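Local coordinates for protein cephalosporin acylase (Bacillus halodurans, PDB 2NLZ) that probably acts as an acylase of the gamma-glutamyltranspeptidase family, N-terminal nucleophile enzymes that cleave amide bonds, at residues 462-468 / 525-531; 304-308 / 442-446; 270-275 / 416-422; 251-255 / 266-270. The protein carries 1 engineered substitution. All blocks are in the same frame, centred on the assembly; numbering follows the deposited sequence.

Interaction 1. Residues 462-468 / 525-531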
loop_
_atom_site.group_PDB
_atom_site.type_symbol
_atom_site.label_atom_id
_atom_site.label_comp_id
_atom_site.label_asym_id
_atom_site.label_seq_id
_atom_site.Cartn_x
_atom_site.Cartn_y
_atom_site.Cartn_z
ATOM N N PRO D 462 -14.198 -14.620 -9.331
ATOM C CA PRO D 462 -13.192 -15.178 -10.254
ATOM C C PRO D 462 -11.962 -14.285 -10.450
ATOM O O PRO D 462 -10.836 -14.788 -10.389
ATOM C CB PRO D 462 -13.962 -15.327 -11.573
ATOM C CG PRO D 462 -15.276 -14.620 -11.366
ATOM C CD PRO D 462 -15.547 -14.741 -9.911
ATOM N N GLN D 463 -12.186 -12.979 -10.642
ATOM C CA GLN D 463 -11.100 -12.010 -10.812
ATOM C C GLN D 463 -10.269 -11.770 -9.540
ATOM O O GLN D 463 -9.031 -11.828 -9.570
ATOM C CB GLN D 463 -11.635 -10.678 -11.319
ATOM C CG GLN D 463 -10.534 -9.755 -11.780
ATOM C CD GLN D 463 -9.655 -10.403 -12.829
ATOM O OE1 GLN D 463 -10.118 -10.768 -13.910
ATOM N NE2 GLN D 463 -8.377 -10.552 -12.514
ATOM N N ALA D 464 -10.952 -11.478 -8.431
ATOM C CA ALA D 464 -10.314 -11.388 -7.120
ATOM C C ALA D 464 -9.504 -12.653 -6.793
ATOM O O ALA D 464 -8.400 -12.559 -6.266
ATOM C CB ALA D 464 -11.354 -11.131 -6.061
ATOM N N ALA D 465 -10.034 -13.831 -7.137
ATOM C CA ALA D 465 -9.341 -15.089 -6.831
ATOM C C ALA D 465 -8.012 -15.138 -7.555
ATOM O O ALA D 465 -7.026 -15.652 -7.026
ATOM C CB ALA D 465 -10.187 -16.288 -7.200
ATOM N N LEU D 466 -8.009 -14.586 -8.763
ATOM C CA LEU D 466 -6.817 -14.483 -9.596
ATOM C C LEU D 466 -5.890 -13.330 -9.178
ATOM O O LEU D 466 -4.674 -13.476 -9.222
ATOM C CB LEU D 466 -7.241 -14.319 -11.054
ATOM C CG LEU D 466 -7.273 -15.541 -11.964
ATOM C CD1 LEU D 466 -7.283 -16.828 -11.202
ATOM C CD2 LEU D 466 -8.464 -15.441 -12.850
ATOM N N ASP D 467 -6.472 -12.196 -8.787
ATOM C CA ASP D 467 -5.721 -11.034 -8.280
ATOM C C ASP D 467 -4.903 -11.342 -7.032
ATOM O O ASP D 467 -3.811 -10.797 -6.871
ATOM C CB ASP D 467 -6.672 -9.880 -7.932
ATOM C CG ASP D 467 -7.337 -9.274 -9.150
ATOM O OD1 ASP D 467 -6.759 -9.368 -10.257
ATOM O OD2 ASP D 467 -8.440 -8.702 -8.992
ATOM N N ALA D 468 -5.461 -12.192 -6.160
ATOM C CA ALA D 468 -4.885 -12.553 -4.861
ATOM C C ALA D 468 -3.409 -12.963 -4.944
ATOM O O ALA D 468 -3.017 -13.697 -5.860
ATOM C CB ALA D 468 -5.707 -13.655 -4.217
ATOM N N ALA D 525 -19.606 -15.627 -15.180
ATOM C CA ALA D 525 -18.734 -14.636 -14.567
ATOM C C ALA D 525 -17.274 -15.021 -14.758
ATOM O O ALA D 525 -16.837 -16.098 -14.342
ATOM C CB ALA D 525 -19.062 -14.477 -13.096
ATOM N N GLY D 526 -16.521 -14.125 -15.384
ATOM C CA GLY D 526 -15.160 -14.426 -15.766
ATOM C C GLY D 526 -14.092 -13.583 -15.119
ATOM O O GLY D 526 -14.290 -12.396 -14.820
ATOM N N GLY D 527 -12.956 -14.234 -14.898
ATOM C CA GLY D 527 -11.748 -13.602 -14.401
ATOM C C GLY D 527 -10.571 -13.984 -15.286
ATOM O O GLY D 527 -10.485 -15.124 -15.770
ATOM N N THR D 528 -9.666 -13.032 -15.510
ATOM C CA THR D 528 -8.476 -13.275 -16.321
ATOM C C THR D 528 -7.209 -12.893 -15.543
ATOM O O THR D 528 -7.253 -12.046 -14.654
ATOM C CB THR D 528 -8.569 -12.517 -17.678
ATOM O OG1 THR D 528 -7.608 -13.031 -18.605
ATOM C CG2 THR D 528 -8.403 -10.994 -17.501
ATOM N N GLU D 529 -6.094 -13.537 -15.873
ATOM C CA GLU D 529 -4.807 -13.270 -15.225
ATOM C C GLU D 529 -4.354 -11.818 -15.361
ATOM O O GLU D 529 -4.092 -11.363 -16.461
ATOM C CB GLU D 529 -3.730 -14.182 -15.817
ATOM C CG GLU D 529 -2.353 -13.944 -15.243
ATOM C CD GLU D 529 -2.340 -14.106 -13.752
ATOM O OE1 GLU D 529 -2.085 -13.092 -13.063
ATOM O OE2 GLU D 529 -2.619 -15.232 -13.277
ATOM N N PRO D 530 -4.263 -11.086 -14.242
ATOM C CA PRO D 530 -3.779 -9.715 -14.347
ATOM C C PRO D 530 -2.262 -9.608 -14.581
ATOM O O PRO D 530 -1.810 -8.622 -15.157
ATOM C CB PRO D 530 -4.182 -9.100 -13.008
ATOM C CG PRO D 530 -4.265 -10.240 -12.070
ATOM C CD PRO D 530 -4.636 -11.443 -12.862
ATOM N N ARG D 531 -1.491 -10.616 -14.181
ATOM C CA ARG D 531 -0.030 -10.566 -14.334
ATOM C C ARG D 531 0.510 -10.617 -15.778
ATOM O O ARG D 531 1.725 -10.604 -15.986
ATOM C CB ARG D 531 0.627 -11.663 -13.503
ATOM C CG ARG D 531 0.445 -11.478 -12.023
ATOM C CD ARG D 531 0.672 -12.777 -11.291
ATOM N NE ARG D 531 0.221 -12.719 -9.901
ATOM C CZ ARG D 531 -1.047 -12.818 -9.509
ATOM N NH1 ARG D 531 -2.018 -12.960 -10.395
ATOM N NH2 ARG D 531 -1.345 -12.759 -8.223
#
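Gln-463 on helix 462-467 pairs its amide with both backbone polar groups of Thr-528 at the end of strand 524-528. Thr-528 N donates to Gln-463 OE1 over 2.8 Å, and Gln-463 NE2 returns a bond to Thr-528 O, also 2.8 Å, in the carbonyl plane. A bend at chi2 (55°) turns the amide onto the strand. Beside it, Pro-462 CB lies 3.6 Å from Gly-527 N and Leu-466 CD2 3.5 Å from Gly-527 C. The helix and strand axes are 6.5 Å apart at 20°. At the helix end, Arg-531 NH1 donates to Leu-466 O (2.9 Å), while NH2 makes a weak bond to Ala-468 O. Second-shell groups set these donors: Glu-529 OE1 receives Arg-531 NH1 on its syn lone pair, Glu-482 pairs with NE, and Gln-463 NE2 reaches Asp-467 OD1, itself bonded to Ser-14 of the second subunit. A leucine in place of Gln-463 would probably leave Thr-528 N and O without these mates inside a buried contact. Side-chain groups thus satisfy strand-end and helix-end polar atoms next to a subunit interface.

Interaction 2. Residues 304-308 / 442-446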
loop_
_atom_site.group_PDB
_atom_site.type_symbol
_atom_site.label_atom_id
_atom_site.label_comp_id
_atom_site.label_asym_id
_atom_site.label_seq_id
_atom_site.Cartn_x
_atom_site.Cartn_y
_atom_site.Cartn_z
ATOM N N MET D 304 0.009 -28.918 0.842
ATOM C CA MET D 304 0.530 -28.955 -0.512
ATOM C C MET D 304 1.832 -29.729 -0.541
ATOM O O MET D 304 2.013 -30.600 -1.387
ATOM C CB MET D 304 0.722 -27.537 -1.071
ATOM C CG MET D 304 1.259 -27.473 -2.504
ATOM S SD MET D 304 0.472 -28.632 -3.648
ATOM C CE MET D 304 -1.197 -27.988 -3.723
ATOM N N LYS D 305 2.716 -29.419 0.401
ATOM C CA LYS D 305 4.020 -30.056 0.475
ATOM C C LYS D 305 3.914 -31.568 0.536
ATOM O O LYS D 305 4.548 -32.252 -0.259
ATOM C CB LYS D 305 4.830 -29.513 1.653
ATOM C CG LYS D 305 5.620 -28.263 1.307
ATOM C CD LYS D 305 5.898 -27.416 2.531
ATOM C CE LYS D 305 6.976 -28.021 3.413
ATOM N NZ LYS D 305 7.109 -27.269 4.696
ATOM N N LEU D 306 3.091 -32.083 1.444
ATOM C CA LEU D 306 2.964 -33.532 1.613
ATOM C C LEU D 306 2.431 -34.218 0.358
ATOM O O LEU D 306 2.957 -35.243 -0.071
ATOM C CB LEU D 306 2.085 -33.860 2.817
ATOM C CG LEU D 306 2.594 -33.317 4.159
ATOM C CD1 LEU D 306 1.443 -33.129 5.150
ATOM C CD2 LEU D 306 3.715 -34.203 4.737
ATOM N N ALA D 307 1.405 -33.613 -0.231
ATOM C CA ALA D 307 0.783 -34.114 -1.439
ATOM C C ALA D 307 1.728 -34.112 -2.638
ATOM O O ALA D 307 1.680 -35.019 -3.477
ATOM C CB ALA D 307 -0.462 -33.293 -1.751
ATOM N N PHE D 308 2.581 -33.097 -2.724
ATOM C CA PHE D 308 3.420 -32.934 -3.899
ATOM C C PHE D 308 4.525 -33.986 -3.959
ATOM O O PHE D 308 4.865 -34.473 -5.042
ATOM C CB PHE D 308 4.005 -31.522 -3.978
ATOM C CG PHE D 308 3.999 -30.939 -5.365
ATOM C CD1 PHE D 308 4.555 -31.626 -6.434
ATOM C CD2 PHE D 308 3.440 -29.687 -5.597
ATOM C CE1 PHE D 308 4.546 -31.086 -7.725
ATOM C CE2 PHE D 308 3.427 -29.129 -6.886
ATOM C CZ PHE D 308 3.979 -29.838 -7.950
ATOM N N PHE D 442 5.378 -26.678 -12.275
ATOM C CA PHE D 442 5.140 -27.281 -10.955
ATOM C C PHE D 442 4.390 -26.355 -9.984
ATOM O O PHE D 442 4.053 -26.751 -8.865
ATOM C CB PHE D 442 6.450 -27.775 -10.341
ATOM C CG PHE D 442 7.024 -28.983 -11.031
ATOM C CD1 PHE D 442 8.048 -28.850 -11.969
ATOM C CD2 PHE D 442 6.542 -30.255 -10.743
ATOM C CE1 PHE D 442 8.590 -29.972 -12.604
ATOM C CE2 PHE D 442 7.075 -31.379 -11.377
ATOM C CZ PHE D 442 8.101 -31.235 -12.309
ATOM N N MET D 443 4.133 -25.122 -10.422
ATOM C CA MET D 443 3.228 -24.213 -9.716
ATOM C C MET D 443 1.774 -24.717 -9.810
ATOM O O MET D 443 0.947 -24.451 -8.925
ATOM C CB MET D 443 3.348 -22.794 -10.301
ATOM C CG MET D 443 2.166 -21.844 -10.019
ATOM S SD MET D 443 2.251 -21.108 -8.383
ATOM C CE MET D 443 0.630 -20.361 -8.231
ATOM N N GLN D 444 1.487 -25.467 -10.875
ATOM C CA GLN D 444 0.109 -25.759 -11.274
ATOM C C GLN D 444 -0.824 -26.274 -10.178
ATOM O O GLN D 444 -1.851 -25.636 -9.903
ATOM C CB GLN D 444 0.050 -26.603 -12.562
ATOM C CG GLN D 444 0.534 -25.810 -13.786
ATOM C CD GLN D 444 -0.030 -26.293 -15.103
ATOM O OE1 GLN D 444 0.691 -26.393 -16.094
ATOM N NE2 GLN D 444 -1.319 -26.583 -15.127
ATOM N N PRO D 445 -0.458 -27.386 -9.513
ATOM C CA PRO D 445 -1.351 -27.860 -8.457
ATOM C C PRO D 445 -1.496 -26.859 -7.303
ATOM O O PRO D 445 -2.589 -26.728 -6.730
ATOM C CB PRO D 445 -0.670 -29.140 -7.974
ATOM C CG PRO D 445 0.250 -29.535 -9.082
ATOM C CD PRO D 445 0.716 -28.257 -9.664
ATOM N N GLN D 446 -0.405 -26.153 -6.991
ATOM C CA GLN D 446 -0.395 -25.143 -5.940
ATOM C C GLN D 446 -1.342 -24.000 -6.276
ATOM O O GLN D 446 -2.074 -23.512 -5.402
ATOM C CB GLN D 446 1.023 -24.641 -5.698
ATOM C CG GLN D 446 2.044 -25.777 -5.650
ATOM C CD GLN D 446 3.409 -25.348 -5.131
ATOM O OE1 GLN D 446 3.529 -24.711 -4.072
ATOM N NE2 GLN D 446 4.454 -25.715 -5.873
#
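Met-304 and Gln-446, with CA atoms 6.7 Å apart, are the nearest CA pair between 304-308, in helix 294-314, and 442-446, which leads into helix 444-457. Their side chains cross at about a right angle, Met-304 CG meeting Gln-446 CG at 3.7 Å. The methionine sets out with CG anti to its backbone N (chi1 -180°) and then bends at chi2 and chi3, which carries the methyl CE to within 3.5 Å of Pro-445 O. One turn further on, the Phe-308 ring meets Gln-446, Pro-445 and Phe-442. Its CE2 and CZ corner lies 3.2 Å from Phe-442 O, the oxygen sitting at the ring edge and near the ring plane. Phe-308 CE1 also approaches the edge of the Phe-442 ring, 3.7 Å from CD2, the two side chains crossing at about a right angle. Pro-445 CG packs 3.9 Å from Phe-308 CE2. The Gln-446 amide stands 77° from the Phe-308 ring plane; it donates from NE2 to Phe-442 O (3.2 Å), while OE1 accepts from Trp-473 N. With an alanine here in place of Gln-446, Trp-473 N is likely to lose its acceptor and Phe-442 O its amide donor, and a gap would probably open beside Met-304 CG. Outside the pair, Val-275 and Ala-279 of helix 274-283 touch Met-304, and Val-275 touches Phe-308 as well. The contact is therefore mainly apolar, yet the carbonyl of Phe-442 is met both by an amide N-H and by the ring edge of Phe-308, whose C-H groups are likely to suit an oxygen electrostatically.

Interaction 3. Residues 270-275 / 416-422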
loop_
_atom_site.group_PDB
_atom_site.type_symbol
_atom_site.label_atom_id
_atom_site.label_comp_id
_atom_site.label_asym_id
_atom_site.label_seq_id
_atom_site.Cartn_x
_atom_site.Cartn_y
_atom_site.Cartn_z
ATOM N N ASN D 270 -0.954 -40.034 -15.216
ATOM C CA ASN D 270 -0.306 -39.409 -16.355
ATOM C C ASN D 270 -0.210 -37.921 -15.938
ATOM O O ASN D 270 0.874 -37.432 -15.647
ATOM C CB ASN D 270 -1.080 -39.634 -17.664
ATOM C CG ASN D 270 -0.282 -39.243 -18.917
ATOM O OD1 ASN D 270 -0.841 -39.192 -20.011
ATOM N ND2 ASN D 270 1.014 -38.967 -18.764
ATOM N N GLY D 271 -1.352 -37.239 -15.827
ATOM C CA GLY D 271 -1.404 -35.846 -15.363
ATOM C C GLY D 271 -1.272 -35.717 -13.858
ATOM O O GLY D 271 -1.638 -36.633 -13.113
ATOM N N GLN D 272 -0.763 -34.567 -13.408
ATOM C CA GLN D 272 -0.398 -34.366 -11.996
ATOM C C GLN D 272 -1.484 -33.707 -11.136
ATOM O O GLN D 272 -1.226 -33.330 -9.984
ATOM C CB GLN D 272 0.930 -33.590 -11.870
ATOM C CG GLN D 272 0.848 -32.089 -12.192
ATOM C CD GLN D 272 2.043 -31.303 -11.694
ATOM O OE1 GLN D 272 2.489 -30.367 -12.346
ATOM N NE2 GLN D 272 2.553 -31.663 -10.527
ATOM N N GLY D 273 -2.694 -33.587 -11.685
ATOM C CA GLY D 273 -3.815 -32.961 -10.983
ATOM C C GLY D 273 -4.129 -33.607 -9.649
ATOM O O GLY D 273 -4.631 -32.961 -8.730
ATOM N N LEU D 274 -3.826 -34.899 -9.563
ATOM C CA LEU D 274 -3.872 -35.678 -8.335
ATOM C C LEU D 274 -3.368 -34.895 -7.113
ATOM O O LEU D 274 -3.973 -34.955 -6.043
ATOM C CB LEU D 274 -3.007 -36.924 -8.541
ATOM C CG LEU D 274 -3.175 -38.155 -7.665
ATOM C CD1 LEU D 274 -2.583 -37.949 -6.281
ATOM C CD2 LEU D 274 -4.633 -38.475 -7.594
ATOM N N VAL D 275 -2.260 -34.173 -7.294
ATOM C CA VAL D 275 -1.593 -33.439 -6.217
ATOM C C VAL D 275 -2.516 -32.406 -5.601
ATOM O O VAL D 275 -2.665 -32.354 -4.385
ATOM C CB VAL D 275 -0.291 -32.766 -6.701
ATOM C CG1 VAL D 275 0.319 -31.920 -5.600
ATOM C CG2 VAL D 275 0.703 -33.821 -7.163
ATOM N N ARG D 416 3.857 -42.808 -21.471
ATOM C CA ARG D 416 3.763 -41.356 -21.314
ATOM C C ARG D 416 4.061 -40.938 -19.872
ATOM O O ARG D 416 3.716 -41.654 -18.924
ATOM C CB ARG D 416 2.429 -40.811 -21.823
ATOM C CG ARG D 416 1.246 -41.517 -21.256
ATOM C CD ARG D 416 0.269 -41.914 -22.337
ATOM N NE ARG D 416 -0.764 -42.773 -21.767
ATOM C CZ ARG D 416 -2.059 -42.472 -21.740
ATOM N NH1 ARG D 416 -2.493 -41.333 -22.273
ATOM N NH2 ARG D 416 -2.922 -43.313 -21.190
ATOM N N THR D 417 4.723 -39.791 -19.725
ATOM C CA THR D 417 5.294 -39.385 -18.438
ATOM C C THR D 417 4.352 -38.583 -17.546
ATOM O O THR D 417 3.317 -38.081 -18.003
ATOM C CB THR D 417 6.567 -38.540 -18.632
ATOM O OG1 THR D 417 7.052 -38.119 -17.354
ATOM C CG2 THR D 417 6.279 -37.322 -19.501
ATOM N N TYR D 418 4.733 -38.494 -16.270
ATOM C CA TYR D 418 4.243 -37.493 -15.338
ATOM C C TYR D 418 4.149 -36.171 -16.083
ATOM O O TYR D 418 5.149 -35.674 -16.615
ATOM C CB TYR D 418 5.229 -37.381 -14.169
ATOM C CG TYR D 418 4.881 -36.381 -13.087
ATOM C CD1 TYR D 418 5.260 -35.050 -13.193
ATOM C CD2 TYR D 418 4.208 -36.777 -11.935
ATOM C CE1 TYR D 418 4.948 -34.132 -12.201
ATOM C CE2 TYR D 418 3.894 -35.871 -10.933
ATOM C CZ TYR D 418 4.268 -34.548 -11.072
ATOM O OH TYR D 418 3.965 -33.646 -10.082
ATOM N N HIS D 419 2.941 -35.613 -16.123
ATOM C CA HIS D 419 2.650 -34.426 -16.927
ATOM C C HIS D 419 2.227 -33.270 -16.033
ATOM O O HIS D 419 1.404 -33.452 -15.146
ATOM C CB HIS D 419 1.543 -34.739 -17.935
ATOM C CG HIS D 419 1.794 -34.179 -19.297
ATOM N ND1 HIS D 419 1.578 -32.854 -19.608
ATOM C CD2 HIS D 419 2.241 -34.763 -20.431
ATOM C CE1 HIS D 419 1.879 -32.647 -20.876
ATOM N NE2 HIS D 419 2.286 -33.789 -21.400
ATOM N N THR D 420 2.787 -32.088 -16.276
ATOM C CA THR D 420 2.550 -30.922 -15.409
ATOM C C THR D 420 1.289 -30.128 -15.737
ATOM O O THR D 420 0.685 -29.512 -14.859
ATOM C CB THR D 420 3.739 -29.948 -15.434
ATOM O OG1 THR D 420 4.021 -29.563 -16.790
ATOM C CG2 THR D 420 4.959 -30.594 -14.787
ATOM N N ILE D 421 0.942 -30.124 -17.019
ATOM C CA ILE D 421 -0.266 -29.535 -17.543
ATOM C C ILE D 421 -1.516 -30.134 -16.901
ATOM O O ILE D 421 -1.771 -31.339 -17.013
ATOM C CB ILE D 421 -0.326 -29.838 -19.021
ATOM C CG1 ILE D 421 0.525 -28.877 -19.815
ATOM C CG2 ILE D 421 -1.728 -29.744 -19.568
ATOM C CD1 ILE D 421 0.361 -29.208 -21.278
ATOM N N ILE D 422 -2.300 -29.299 -16.232
ATOM C CA ILE D 422 -3.523 -29.767 -15.581
ATOM C C ILE D 422 -4.717 -28.802 -15.710
ATOM O O ILE D 422 -4.711 -27.701 -15.160
ATOM C CB ILE D 422 -3.284 -30.173 -14.077
ATOM C CG1 ILE D 422 -2.791 -28.991 -13.221
ATOM C CG2 ILE D 422 -2.311 -31.366 -13.973
ATOM C CD1 ILE D 422 -2.863 -29.241 -11.716
#
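A single beta bridge between Gly-271 and His-419 joins the loop leading into helix 274-283 to the loop that precedes strand 424-428. The CA atoms of the bridged pair are 4.6 Å apart, and the two chains run the same way, Asn-270 opposite Tyr-418 and Gln-272 opposite Thr-420. His-419 N donates to Asn-270 O at 2.8 Å with an N-H...O angle of 141°; the return bond, from Gln-272 N to His-419 O, is weak at 3.0 Å. At one end of the bridge the Asn-270 side chain crosses Arg-416 at about a right angle. Its OD1 lies over a face of the guanidinium, 3.5 Å from Arg-416 NH1, and accepts a hydrogen bond from Asn-86 ND2, whereas Arg-416 NE forms a salt bridge with Glu-317. Toward the helix, Gln-272 CB packs 3.6 Å from Tyr-418 CZ. The same residue has CG between its backbone N and carbonyl carbon (chi1 74°), which puts CG 3.7 Å from Ile-422 CG2. Ile-422 CG2 also covers the backbone of Gly-273, and the His-419 ring meets Phe-73 edge-to-face. All the touching residues are buried. With so little backbone bonding between irregular segments, much of the joining falls to side chains, and the cationic face above Asn-270 OD1 would probably polarise that amide and complement its partial negative charge.

Interaction 4. Residues 251-255 / 266-270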
loop_
_atom_site.group_PDB
_atom_site.type_symbol
_atom_site.label_atom_id
_atom_site.label_comp_id
_atom_site.label_asym_id
_atom_site.label_seq_id
_atom_site.Cartn_x
_atom_site.Cartn_y
_atom_site.Cartn_z
ATOM N N TRP D 251 -9.873 -40.724 -24.344
ATOM C CA TRP D 251 -10.890 -40.269 -23.410
ATOM C C TRP D 251 -10.700 -41.037 -22.119
ATOM O O TRP D 251 -10.712 -42.268 -22.102
ATOM C CB TRP D 251 -12.295 -40.464 -23.959
ATOM C CG TRP D 251 -12.573 -39.571 -25.093
ATOM C CD1 TRP D 251 -12.535 -39.892 -26.420
ATOM C CD2 TRP D 251 -12.915 -38.189 -25.023
ATOM N NE1 TRP D 251 -12.843 -38.793 -27.181
ATOM C CE2 TRP D 251 -13.083 -37.732 -26.348
ATOM C CE3 TRP D 251 -13.103 -37.292 -23.970
ATOM C CZ2 TRP D 251 -13.432 -36.415 -26.648
ATOM C CZ3 TRP D 251 -13.449 -35.983 -24.268
ATOM C CH2 TRP D 251 -13.608 -35.558 -25.600
ATOM N N VAL D 252 -10.492 -40.292 -21.046
ATOM C CA VAL D 252 -10.144 -40.876 -19.776
ATOM C C VAL D 252 -11.151 -40.350 -18.752
ATOM O O VAL D 252 -11.803 -39.327 -18.985
ATOM C CB VAL D 252 -8.641 -40.586 -19.458
ATOM C CG1 VAL D 252 -8.434 -39.156 -19.001
ATOM C CG2 VAL D 252 -8.062 -41.606 -18.476
ATOM N N GLU D 253 -11.324 -41.074 -17.648
ATOM C CA GLU D 253 -12.364 -40.742 -16.660
ATOM C C GLU D 253 -11.844 -39.806 -15.559
ATOM O O GLU D 253 -10.968 -40.195 -14.768
ATOM C CB GLU D 253 -12.954 -42.032 -16.056
ATOM C CG GLU D 253 -14.198 -41.832 -15.176
ATOM C CD GLU D 253 -15.427 -41.387 -15.961
ATOM O OE1 GLU D 253 -15.618 -41.859 -17.105
ATOM O OE2 GLU D 253 -16.204 -40.565 -15.423
ATOM N N PRO D 254 -12.384 -38.571 -15.506
ATOM C CA PRO D 254 -11.946 -37.551 -14.533
ATOM C C PRO D 254 -12.147 -37.979 -13.075
ATOM O O PRO D 254 -13.113 -38.689 -12.755
ATOM C CB PRO D 254 -12.821 -36.335 -14.855
ATOM C CG PRO D 254 -13.967 -36.866 -15.641
ATOM C CD PRO D 254 -13.454 -38.068 -16.385
ATOM N N ILE D 255 -11.216 -37.543 -12.223
ATOM C CA ILE D 255 -11.210 -37.844 -10.790
ATOM C C ILE D 255 -11.546 -36.598 -9.978
ATOM O O ILE D 255 -11.301 -35.470 -10.421
ATOM C CB ILE D 255 -9.840 -38.389 -10.334
ATOM C CG1 ILE D 255 -8.703 -37.490 -10.842
ATOM C CG2 ILE D 255 -9.665 -39.844 -10.792
ATOM C CD1 ILE D 255 -7.345 -37.833 -10.264
ATOM N N GLU D 266 -10.041 -33.105 -11.689
ATOM C CA GLU D 266 -8.800 -33.081 -12.428
ATOM C C GLU D 266 -8.780 -34.274 -13.397
ATOM O O GLU D 266 -9.527 -35.245 -13.220
ATOM C CB GLU D 266 -7.608 -33.192 -11.467
ATOM C CG GLU D 266 -7.480 -32.091 -10.417
ATOM C CD GLU D 266 -6.898 -30.785 -10.947
ATOM O OE1 GLU D 266 -6.271 -30.785 -12.035
ATOM O OE2 GLU D 266 -7.064 -29.755 -10.255
ATOM N N ILE D 267 -7.935 -34.193 -14.422
ATOM C CA ILE D 267 -7.567 -35.351 -15.228
ATOM C C ILE D 267 -6.799 -36.334 -14.334
ATOM O O ILE D 267 -5.943 -35.909 -13.550
ATOM C CB ILE D 267 -6.661 -34.923 -16.408
ATOM C CG1 ILE D 267 -7.413 -33.984 -17.367
ATOM C CG2 ILE D 267 -6.059 -36.142 -17.132
ATOM C CD1 ILE D 267 -8.721 -34.534 -17.935
ATOM N N PRO D 268 -7.115 -37.644 -14.429
ATOM C CA PRO D 268 -6.395 -38.710 -13.721
ATOM C C PRO D 268 -4.943 -38.863 -14.176
ATOM O O PRO D 268 -4.589 -38.362 -15.237
ATOM C CB PRO D 268 -7.191 -39.967 -14.092
ATOM C CG PRO D 268 -7.820 -39.633 -15.363
ATOM C CD PRO D 268 -8.216 -38.198 -15.230
ATOM N N PRO D 269 -4.107 -39.537 -13.362
ATOM C CA PRO D 269 -2.706 -39.853 -13.614
ATOM C C PRO D 269 -2.271 -40.122 -15.049
ATOM O O PRO D 269 -3.077 -40.481 -15.914
ATOM C CB PRO D 269 -2.483 -41.065 -12.735
ATOM C CG PRO D 269 -3.233 -40.707 -11.522
ATOM C CD PRO D 269 -4.492 -40.020 -12.021
ATOM N N ASN D 270 -0.954 -40.034 -15.216
ATOM C CA ASN D 270 -0.306 -39.409 -16.355
ATOM C C ASN D 270 -0.210 -37.921 -15.938
ATOM O O ASN D 270 0.874 -37.432 -15.647
ATOM C CB ASN D 270 -1.080 -39.634 -17.664
ATOM C CG ASN D 270 -0.282 -39.243 -18.917
ATOM O OD1 ASN D 270 -0.841 -39.192 -20.011
ATOM N ND2 ASN D 270 1.014 -38.967 -18.764
#
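Ile-255 and Glu-266 form an antiparallel hydrogen-bonded pair in the beta hairpin of strands 250-259 and 262-266. Ile-255 N donates to Glu-266 O, and Glu-266 N to Ile-255 O, each over 3.0 Å and both nearly along the C=O axis of the acceptor. Past this pair the segments turn across each other, 115° apart in direction, yet stay close: Pro-254 and Ile-267 have CA atoms 4.9 Å apart. Pro-268 packs into the angle between them. Its CG lies 3.3 Å from Glu-253 O and 3.7 Å from Val-252 CG2. This is the close-packed part, and Ile-255 belongs to it; the apolar cluster of Val-252, Ile-255 and Pro-268 is nevertheless only partly screened from solvent. Further in, Ile-267 and Pro-254 both reach Leu-75 of strand 71-78, and helix 274-283 covers Ile-255 and Glu-266 through Leu-277. The Glu-266 carboxylate turns from 251-255, its OE2 hydrogen-bonded to His-448 ND1. Glu-253 makes the loose side. Its CB points away from 266-270, and the residue is exposed, contributing to the contact chiefly through its carbonyl oxygen. The Ile-255 side chain crosses Pro-268 and Pro-269 at a slant. CG1 sits between the backbone N and the carbonyl carbon (chi1 49°), which brings the terminal CD1 to 3.7 Å from Pro-268 CA and 4.0 Å from Pro-269 CD.

In the fold
Interactions 4, 3 and 2 form a connected group. Centres of interactions 4 and 3 are about 9 Å apart; they share Asn-270 and touch where Leu-274 meets Ile-255. The centres of interactions 3 and 2 are about 11 Å apart, in contact through Gln-272 with Phe-308 and Pro-445, and their segments alternate along the chain: 270-275, 304-308, 416-422, 442-446. Interaction 1 comes last in sequence and stands off, 20 to 26 Å from the other centres; helix 444-457 leads on to its helix 462-467. Together they join helix to helix, loop to loop and helix to strand, consistent with the layered helix and sheet architecture of N-terminal nucleophile enzymes, with interaction 1 alone meeting another subunit.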